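PDB 2EW2: 2-dehydropantoate 2-reductase, putative from Enterococcus faecalis, which probably catalyses the NADPH-dependent reduction of ketopantoate (2-dehydropantoate) to (R)-pantoate, a step in pantothenate biosynthesis. Local coordinates for residues K271-T276 with E311-K316; N199-I204 with A300-L305. All coordinates share one frame; numbering follows the deposited sequence.

Both contacts lie in the helical C-terminal part of the reductase and share helix 297-313. Contact 2 packs the middle of that helix, 300-305, on helix 198-205; contact 1 joins its last turn and the tail that follows, 311-316, to the loop after helix 264-271. Along the chain the segments alternate: 199-204, 271-276, 300-305, 311-316. The contact centres are about 13 Å apart and the nearest atoms about 5 Å apart, without touching. Contact 2 is buried, whereas contact 1 is at the surface, and both also reach the second subunit. One helix, with its C-terminal tail, thus takes part in the domain's interior, the subunit interface and the fixing of the chain terminus.

Contact 1 of 2, residues K271-T276 with E311-K316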
ATOM      1  N   LYS B 271      10.965  -1.703 -16.153  1.00 31.80           N
ATOM      2  CA  LYS B 271      11.863  -1.760 -17.322  1.00 33.28           C
ATOM      3  C   LYS B 271      11.164  -1.433 -18.638  1.00 33.36           C
ATOM      4  O   LYS B 271      11.644  -0.607 -19.411  1.00 33.62           O
ATOM      5  CB  LYS B 271      12.546  -3.122 -17.432  1.00 33.30           C
ATOM      6  CG  LYS B 271      13.995  -3.126 -17.028  1.00 37.27           C
ATOM      7  CD  LYS B 271      14.666  -4.456 -17.409  1.00 42.52           C
ATOM      8  CE  LYS B 271      15.005  -4.535 -18.905  1.00 45.45           C
ATOM      9  NZ  LYS B 271      15.373  -5.927 -19.328  1.00 47.63           N
ATOM     10  N   ASN B 272      10.024  -2.078 -18.878  1.00 33.63           N
ATOM     11  CA  ASN B 272       9.404  -2.096 -20.199  1.00 33.43           C
ATOM     12  C   ASN B 272       8.128  -1.270 -20.363  1.00 33.53           C
ATOM     13  O   ASN B 272       7.583  -1.187 -21.470  1.00 33.31           O
ATOM     14  CB  ASN B 272       9.155  -3.546 -20.624  1.00 33.97           C
ATOM     15  CG  ASN B 272      10.449  -4.319 -20.851  1.00 34.76           C
ATOM     16  OD1 ASN B 272      11.264  -3.952 -21.702  1.00 38.04           O
ATOM     17  ND2 ASN B 272      10.639  -5.394 -20.100  1.00 34.59           N
ATOM     18  N   HIS B 273       7.655  -0.653 -19.274  1.00 32.84           N
ATOM     19  CA  HIS B 273       6.410   0.149 -19.303  1.00 32.40           C
ATOM     20  C   HIS B 273       5.240  -0.621 -19.914  1.00 31.79           C
ATOM     21  O   HIS B 273       4.482  -0.094 -20.738  1.00 31.47           O
ATOM     22  CB  HIS B 273       6.620   1.500 -20.007  1.00 32.76           C
ATOM     23  CG  HIS B 273       7.575   2.412 -19.297  1.00 33.67           C
ATOM     24  ND1 HIS B 273       7.687   3.750 -19.603  1.00 35.10           N
ATOM     25  CD2 HIS B 273       8.442   2.184 -18.282  1.00 33.95           C
ATOM     26  CE1 HIS B 273       8.598   4.305 -18.821  1.00 35.51           C
ATOM     27  NE2 HIS B 273       9.072   3.375 -18.012  1.00 35.39           N
ATOM     28  N   ARG B 274       5.125  -1.875 -19.490  1.00 31.33           N
ATOM     29  CA  ARG B 274       4.044  -2.767 -19.858  1.00 31.84           C
ATOM     30  C   ARG B 274       3.122  -3.012 -18.653  1.00 30.60           C
ATOM     31  O   ARG B 274       3.578  -3.087 -17.509  1.00 30.13           O
ATOM     32  CB  ARG B 274       4.623  -4.098 -20.338  1.00 31.70           C
ATOM     33  CG  ARG B 274       5.265  -4.050 -21.730  1.00 33.20           C
ATOM     34  CD  ARG B 274       5.846  -5.424 -22.082  1.00 35.49           C
ATOM     35  NE  ARG B 274       6.907  -5.842 -21.153  1.00 42.28           N
ATOM     36  CZ  ARG B 274       7.210  -7.108 -20.859  1.00 44.15           C
ATOM     37  NH1 ARG B 274       6.525  -8.108 -21.415  1.00 46.67           N
ATOM     38  NH2 ARG B 274       8.190  -7.379 -19.994  1.00 43.08           N
ATOM     39  N   LEU B 275       1.828  -3.140 -18.928  1.00 30.05           N
ATOM     40  CA  LEU B 275       0.835  -3.491 -17.905  1.00 29.07           C
ATOM     41  C   LEU B 275       1.209  -4.803 -17.197  1.00 28.48           C
ATOM     42  O   LEU B 275       1.781  -5.714 -17.807  1.00 28.31           O
ATOM     43  CB  LEU B 275      -0.560  -3.542 -18.522  1.00 28.93           C
ATOM     44  CG  LEU B 275      -1.116  -2.184 -18.943  1.00 29.66           C
ATOM     45  CD1 LEU B 275      -2.375  -2.322 -19.824  1.00 30.59           C
ATOM     46  CD2 LEU B 275      -1.400  -1.268 -17.752  1.00 29.10           C
ATOM     47  N   THR B 276       0.934  -4.866 -15.894  1.00 27.27           N
ATOM     48  CA  THR B 276       1.338  -5.998 -15.063  1.00 26.20           C
ATOM     49  C   THR B 276       0.246  -7.066 -15.008  1.00 26.05           C
ATOM     50  O   THR B 276      -0.875  -6.827 -15.443  1.00 26.49           O
ATOM     51  CB  THR B 276       1.625  -5.549 -13.607  1.00 26.11           C
ATOM     52  OG1 THR B 276       0.393  -5.192 -12.963  1.00 24.17           O
ATOM     53  CG2 THR B 276       2.575  -4.349 -13.580  1.00 25.45           C
ATOM     54  N   GLU B 311      -0.496   3.721 -14.708  1.00 30.89           N
ATOM     55  CA  GLU B 311      -1.016   4.974 -15.242  1.00 32.62           C
ATOM     56  C   GLU B 311       0.047   6.078 -15.303  1.00 32.69           C
ATOM     57  O   GLU B 311       0.195   6.748 -16.334  1.00 33.11           O
ATOM     58  CB  GLU B 311      -2.224   5.425 -14.420  1.00 33.35           C
ATOM     59  CG  GLU B 311      -2.970   6.621 -14.995  1.00 37.21           C
ATOM     60  CD  GLU B 311      -4.169   6.235 -15.844  1.00 42.38           C
ATOM     61  OE1 GLU B 311      -4.915   7.158 -16.246  1.00 45.41           O
ATOM     62  OE2 GLU B 311      -4.367   5.026 -16.115  1.00 43.54           O
ATOM     63  N   LEU B 312       0.795   6.260 -14.216  1.00 32.56           N
ATOM     64  CA  LEU B 312       1.867   7.262 -14.183  1.00 32.47           C
ATOM     65  C   LEU B 312       2.954   7.033 -15.234  1.00 33.01           C
ATOM     66  O   LEU B 312       3.506   7.984 -15.762  1.00 33.42           O
ATOM     67  CB  LEU B 312       2.507   7.335 -12.800  1.00 32.00           C
ATOM     68  CG  LEU B 312       1.650   7.914 -11.671  1.00 30.82           C
ATOM     69  CD1 LEU B 312       2.275   7.591 -10.317  1.00 31.17           C
ATOM     70  CD2 LEU B 312       1.444   9.421 -11.864  1.00 31.02           C
ATOM     71  N   LEU B 313       3.263   5.772 -15.521  1.00 33.61           N
ATOM     72  CA  LEU B 313       4.332   5.434 -16.461  1.00 34.39           C
ATOM     73  C   LEU B 313       3.830   5.308 -17.898  1.00 35.08           C
ATOM     74  O   LEU B 313       4.619   5.087 -18.814  1.00 35.29           O
ATOM     75  CB  LEU B 313       5.032   4.139 -16.033  1.00 34.00           C
ATOM     76  CG  LEU B 313       5.922   4.161 -14.785  1.00 33.92           C
ATOM     77  CD1 LEU B 313       6.479   2.771 -14.486  1.00 32.50           C
ATOM     78  CD2 LEU B 313       7.048   5.166 -14.924  1.00 34.82           C
ATOM     79  N   GLY B 314       2.517   5.454 -18.074  1.00 36.07           N
ATOM     80  CA  GLY B 314       1.832   5.189 -19.345  1.00 37.22           C
ATOM     81  C   GLY B 314       2.023   3.773 -19.879  1.00 37.85           C
ATOM     82  O   GLY B 314       2.212   3.584 -21.082  1.00 37.53           O
ATOM     83  N   ALA B 315       1.984   2.780 -18.988  1.00 38.18           N
ATOM     84  CA  ALA B 315       2.170   1.383 -19.367  1.00 38.63           C
ATOM     85  C   ALA B 315       1.097   0.954 -20.361  1.00 39.19           C
ATOM     86  O   ALA B 315      -0.035   1.431 -20.289  1.00 39.49           O
ATOM     87  CB  ALA B 315       2.136   0.500 -18.147  1.00 38.28           C
ATOM     88  N   LYS B 316       1.452   0.060 -21.279  1.00 39.88           N
ATOM     89  CA  LYS B 316       0.514  -0.400 -22.319  1.00 40.96           C
ATOM     90  C   LYS B 316       0.369  -1.921 -22.372  1.00 40.23           C
ATOM     91  O   LYS B 316       1.188  -2.644 -21.815  1.00 39.96           O
ATOM     92  CB  LYS B 316       0.925   0.142 -23.690  1.00 40.84           C
ATOM     93  CG  LYS B 316       0.455   1.564 -23.974  1.00 42.47           C
ATOM     94  CD  LYS B 316       1.217   2.187 -25.160  1.00 42.97           C
ATOM     95  CE  LYS B 316       0.710   1.660 -26.512  1.00 47.46           C
ATOM     96  NZ  LYS B 316       1.633   2.004 -27.657  1.00 50.03           N
TER
HETATM   97  O   HOH W   1       5.720   4.880 -21.742  1.00 52.23           O
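The carbonyl oxygen of His273 is gripped twice by the C-terminal tail. Lys316 N donates a hydrogen bond to His273 O (3.1 Å, 150° at the hydrogen), and the CA-H of Ala315 also points at His273 O, 3.1 Å from carbon to oxygen. A second backbone bond runs the other way: Leu275 N donates to Lys316 O at 3.0 Å, nearly straight at 171°, although the donor stands above the carbonyl plane. Because backbone atoms make these bonds, the tail is held whatever the lysine side chain does. Ala315 suits its tight place, its small methyl lying 3.7 Å from Arg274 C and also touching CD2 of Leu275. With CG anti to its carbonyl carbon (chi1 -69°), Leu275 lays its branched end alongside the terminal carbonyl, CG coming within 3.7 Å of Lys316 C. The imidazole of His273 crosses the Leu313 side chain at about a right angle, with Leu313 CB over one ring face. Its ND1 does not bond Leu313 O directly; a water at the ring edge, in plane, links them, lying 3.1 Å from His273 ND1 and donating to Leu313 O. Gly314 is the first residue to leave helical geometry, its positive phi, which glycine tolerates easily, belonging to a Schellman motif that turns the chain toward this loop. His273, also with positive phi, is the first to do so after helix 264-271. Arg274 sends its guanidinium back to a salt bridge with Asp268 on that helix. Glu311, a magnesium ligand seen in a crystal structure of this protein though without metal in this chain, starts away from the loop and packs on Pro216 of the second subunit. Leu313 and Ala315 touch Leu269 of helix 264-271, while Thr276 N bonds Glu310 of helix 297-313.

Contact 2 of 2, residues N199-I204 with A300-L305; sequences NGLCTI and AMLTQL
Leu302 sets its CD1 methyl against the backbone of Gly200, 3.9 Å from Gly200 C, in a helix-helix packing of the 6PGD-like C-terminal domain. Over these short segments the axes cross at 47° and approach to 10.1 Å. Glycine suits this place because, having no side chain, it lets a leucine branch settle on the bare helix backbone; Leu302 CD2 lies 4.2 Å from Gly200 CA. The leucine gets there because its CG is anti to the backbone N (chi1 -171°), which swings both methyls toward helix 198-205. CD1 also touches CD2 of Leu201 and CG1 of Ile204, and the Ile204 and Leu302 side chains slide past each other in opposite directions. One turn along, Ile204 reaches across with CD1, meeting Leu305 CB at 3.9 Å and the Leu305 backbone oxygen, its chain at about a right angle to that of Leu305. Apolar branched residues fit a buried interface with no hydrogen bond across it.

Farther out, Leu201 is backed by Phe212. The second subunit packs against some of the same residues: Ile204 on its Ile204, Leu305 on its Met301 (selenomethionine); Gln304 OE1 bonds its Ser220. Next to Gly200 in the chain, Asn199 OD1 accepts from Met265 N of helix 264-271. Thr203 OG1 bonds Asn199 O at 2.7 Å, on the face of the carbonyl plane opposite to the Thr203 backbone N-H.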
ATOM      1  N   ASN B 199       6.968  -9.249  -6.348  1.00 22.06           N
ATOM      2  CA  ASN B 199       6.544  -8.602  -7.588  1.00 21.79           C
ATOM      3  C   ASN B 199       6.031  -7.183  -7.383  1.00 20.84           C
ATOM      4  O   ASN B 199       6.613  -6.230  -7.902  1.00 20.88           O
ATOM      5  CB  ASN B 199       5.454  -9.427  -8.277  1.00 22.16           C
ATOM      6  CG  ASN B 199       6.012 -10.445  -9.284  1.00 24.79           C
ATOM      7  OD1 ASN B 199       7.140 -10.333  -9.745  1.00 27.02           O
ATOM      8  ND2 ASN B 199       5.193 -11.432  -9.636  1.00 25.18           N
ATOM      9  N   GLY B 200       4.937  -7.033  -6.641  1.00 19.52           N
ATOM     10  CA  GLY B 200       4.358  -5.710  -6.492  1.00 19.48           C
ATOM     11  C   GLY B 200       5.254  -4.843  -5.618  1.00 19.58           C
ATOM     12  O   GLY B 200       5.427  -3.668  -5.892  1.00 20.53           O
ATOM     13  N   LEU B 201       5.836  -5.439  -4.587  1.00 19.37           N
ATOM     14  CA  LEU B 201       6.656  -4.703  -3.618  1.00 20.29           C
ATOM     15  C   LEU B 201       7.936  -4.109  -4.231  1.00 21.21           C
ATOM     16  O   LEU B 201       8.227  -2.925  -4.033  1.00 21.75           O
ATOM     17  CB  LEU B 201       6.961  -5.564  -2.381  1.00 19.57           C
ATOM     18  CG  LEU B 201       5.753  -5.874  -1.473  1.00 19.70           C
ATOM     19  CD1 LEU B 201       6.043  -7.010  -0.462  1.00 19.82           C
ATOM     20  CD2 LEU B 201       5.243  -4.642  -0.740  1.00 20.66           C
ATOM     21  N   CYS B 202       8.682  -4.916  -4.981  1.00 21.38           N
ATOM     22  CA  CYS B 202       9.904  -4.445  -5.649  1.00 22.03           C
ATOM     23  C   CYS B 202       9.564  -3.450  -6.741  1.00 21.73           C
ATOM     24  O   CYS B 202      10.304  -2.482  -6.956  1.00 21.62           O
ATOM     25  CB  CYS B 202      10.716  -5.614  -6.221  1.00 21.97           C
ATOM     26  SG  CYS B 202      11.351  -6.723  -4.962  1.00 24.92           S
ATOM     27  N   THR B 203       8.440  -3.680  -7.422  1.00 21.96           N
ATOM     28  CA  THR B 203       7.929  -2.741  -8.434  1.00 22.24           C
ATOM     29  C   THR B 203       7.607  -1.365  -7.855  1.00 23.34           C
ATOM     30  O   THR B 203       7.992  -0.338  -8.422  1.00 23.65           O
ATOM     31  CB  THR B 203       6.681  -3.329  -9.167  1.00 22.23           C
ATOM     32  OG1 THR B 203       7.078  -4.461  -9.937  1.00 21.05           O
ATOM     33  CG2 THR B 203       6.027  -2.322 -10.103  1.00 22.10           C
ATOM     34  N   ILE B 204       6.891  -1.348  -6.729  1.00 23.43           N
ATOM     35  CA  ILE B 204       6.478  -0.104  -6.094  1.00 23.40           C
ATOM     36  C   ILE B 204       7.644   0.622  -5.423  1.00 22.92           C
ATOM     37  O   ILE B 204       7.812   1.834  -5.598  1.00 22.50           O
ATOM     38  CB  ILE B 204       5.296  -0.351  -5.093  1.00 24.05           C
ATOM     39  CG1 ILE B 204       3.982  -0.585  -5.862  1.00 25.30           C
ATOM     40  CG2 ILE B 204       5.127   0.812  -4.152  1.00 25.47           C
ATOM     41  CD1 ILE B 204       3.607   0.536  -6.888  1.00 27.98           C
ATOM     42  N   ALA B 300      -5.351  -5.338  -1.647  1.00 17.08           N
ATOM     43  CA  ALA B 300      -6.130  -4.263  -2.267  1.00 17.14           C
ATOM     44  C   ALA B 300      -5.284  -3.018  -2.497  1.00 17.06           C
ATOM     45  O   ALA B 300      -5.279  -2.451  -3.582  1.00 16.69           O
ATOM     46  CB  ALA B 300      -7.366  -3.923  -1.408  1.00 17.03           C
HETATM   47  N   MSE B 301      -4.546  -2.600  -1.476  1.00 18.06           N
HETATM   48  CA  MSE B 301      -3.712  -1.417  -1.616  1.00 19.05           C
HETATM   49  C   MSE B 301      -2.590  -1.630  -2.615  1.00 17.72           C
HETATM   50  O   MSE B 301      -2.299  -0.760  -3.416  1.00 17.84           O
HETATM   51  CB  MSE B 301      -3.116  -0.991  -0.278  1.00 18.30           C
HETATM   52  CG  MSE B 301      -2.341   0.317  -0.435  1.00 19.51           C
HETATM   53 SE   MSE B 301      -1.656   1.073   1.233  0.85 25.26          SE
HETATM   54  CE  MSE B 301      -1.737  -0.283   2.320  1.00 27.38           C
ATOM     55  N   LEU B 302      -1.960  -2.792  -2.562  1.00 17.84           N
ATOM     56  CA  LEU B 302      -0.856  -3.075  -3.474  1.00 17.65           C
ATOM     57  C   LEU B 302      -1.357  -3.076  -4.907  1.00 17.89           C
ATOM     58  O   LEU B 302      -0.710  -2.507  -5.805  1.00 18.13           O
ATOM     59  CB  LEU B 302      -0.194  -4.403  -3.121  1.00 17.22           C
ATOM     60  CG  LEU B 302       1.112  -4.739  -3.859  1.00 17.58           C
ATOM     61  CD1 LEU B 302       2.171  -3.633  -3.628  1.00 15.65           C
ATOM     62  CD2 LEU B 302       1.598  -6.113  -3.395  1.00 17.38           C
ATOM     63  N   THR B 303      -2.516  -3.700  -5.121  1.00 18.13           N
ATOM     64  CA  THR B 303      -3.143  -3.704  -6.462  1.00 18.31           C
ATOM     65  C   THR B 303      -3.376  -2.275  -6.979  1.00 19.39           C
ATOM     66  O   THR B 303      -2.993  -1.947  -8.110  1.00 19.68           O
ATOM     67  CB  THR B 303      -4.451  -4.528  -6.472  1.00 18.15           C
ATOM     68  OG1 THR B 303      -4.172  -5.877  -6.037  1.00 17.25           O
ATOM     69  CG2 THR B 303      -5.053  -4.567  -7.882  1.00 18.37           C
ATOM     70  N   GLN B 304      -3.984  -1.429  -6.145  1.00 20.04           N
ATOM     71  CA  GLN B 304      -4.260  -0.040  -6.501  1.00 21.43           C
ATOM     72  C   GLN B 304      -2.980   0.769  -6.757  1.00 20.59           C
ATOM     73  O   GLN B 304      -2.923   1.559  -7.691  1.00 21.12           O
ATOM     74  CB  GLN B 304      -5.120   0.628  -5.418  1.00 21.23           C
ATOM     75  CG  GLN B 304      -6.573   0.108  -5.340  1.00 23.66           C
ATOM     76  CD  GLN B 304      -7.279   0.582  -4.062  1.00 24.57           C
ATOM     77  OE1 GLN B 304      -7.410   1.781  -3.821  1.00 28.24           O
ATOM     78  NE2 GLN B 304      -7.704  -0.361  -3.231  1.00 26.17           N
ATOM     79  N   LEU B 305      -1.948   0.550  -5.948  1.00 20.55           N
ATOM     80  CA  LEU B 305      -0.671   1.263  -6.122  1.00 20.53           C
ATOM     81  C   LEU B 305      -0.017   0.885  -7.450  1.00 21.03           C
ATOM     82  O   LEU B 305       0.450   1.758  -8.189  1.00 20.54           O
ATOM     83  CB  LEU B 305       0.299   0.968  -4.963  1.00 20.08           C
ATOM     84  CG  LEU B 305      -0.106   1.522  -3.573  1.00 18.59           C
ATOM     85  CD1 LEU B 305       0.903   1.094  -2.517  1.00 16.67           C
ATOM     86  CD2 LEU B 305      -0.227   3.027  -3.623  1.00 18.62           C
TER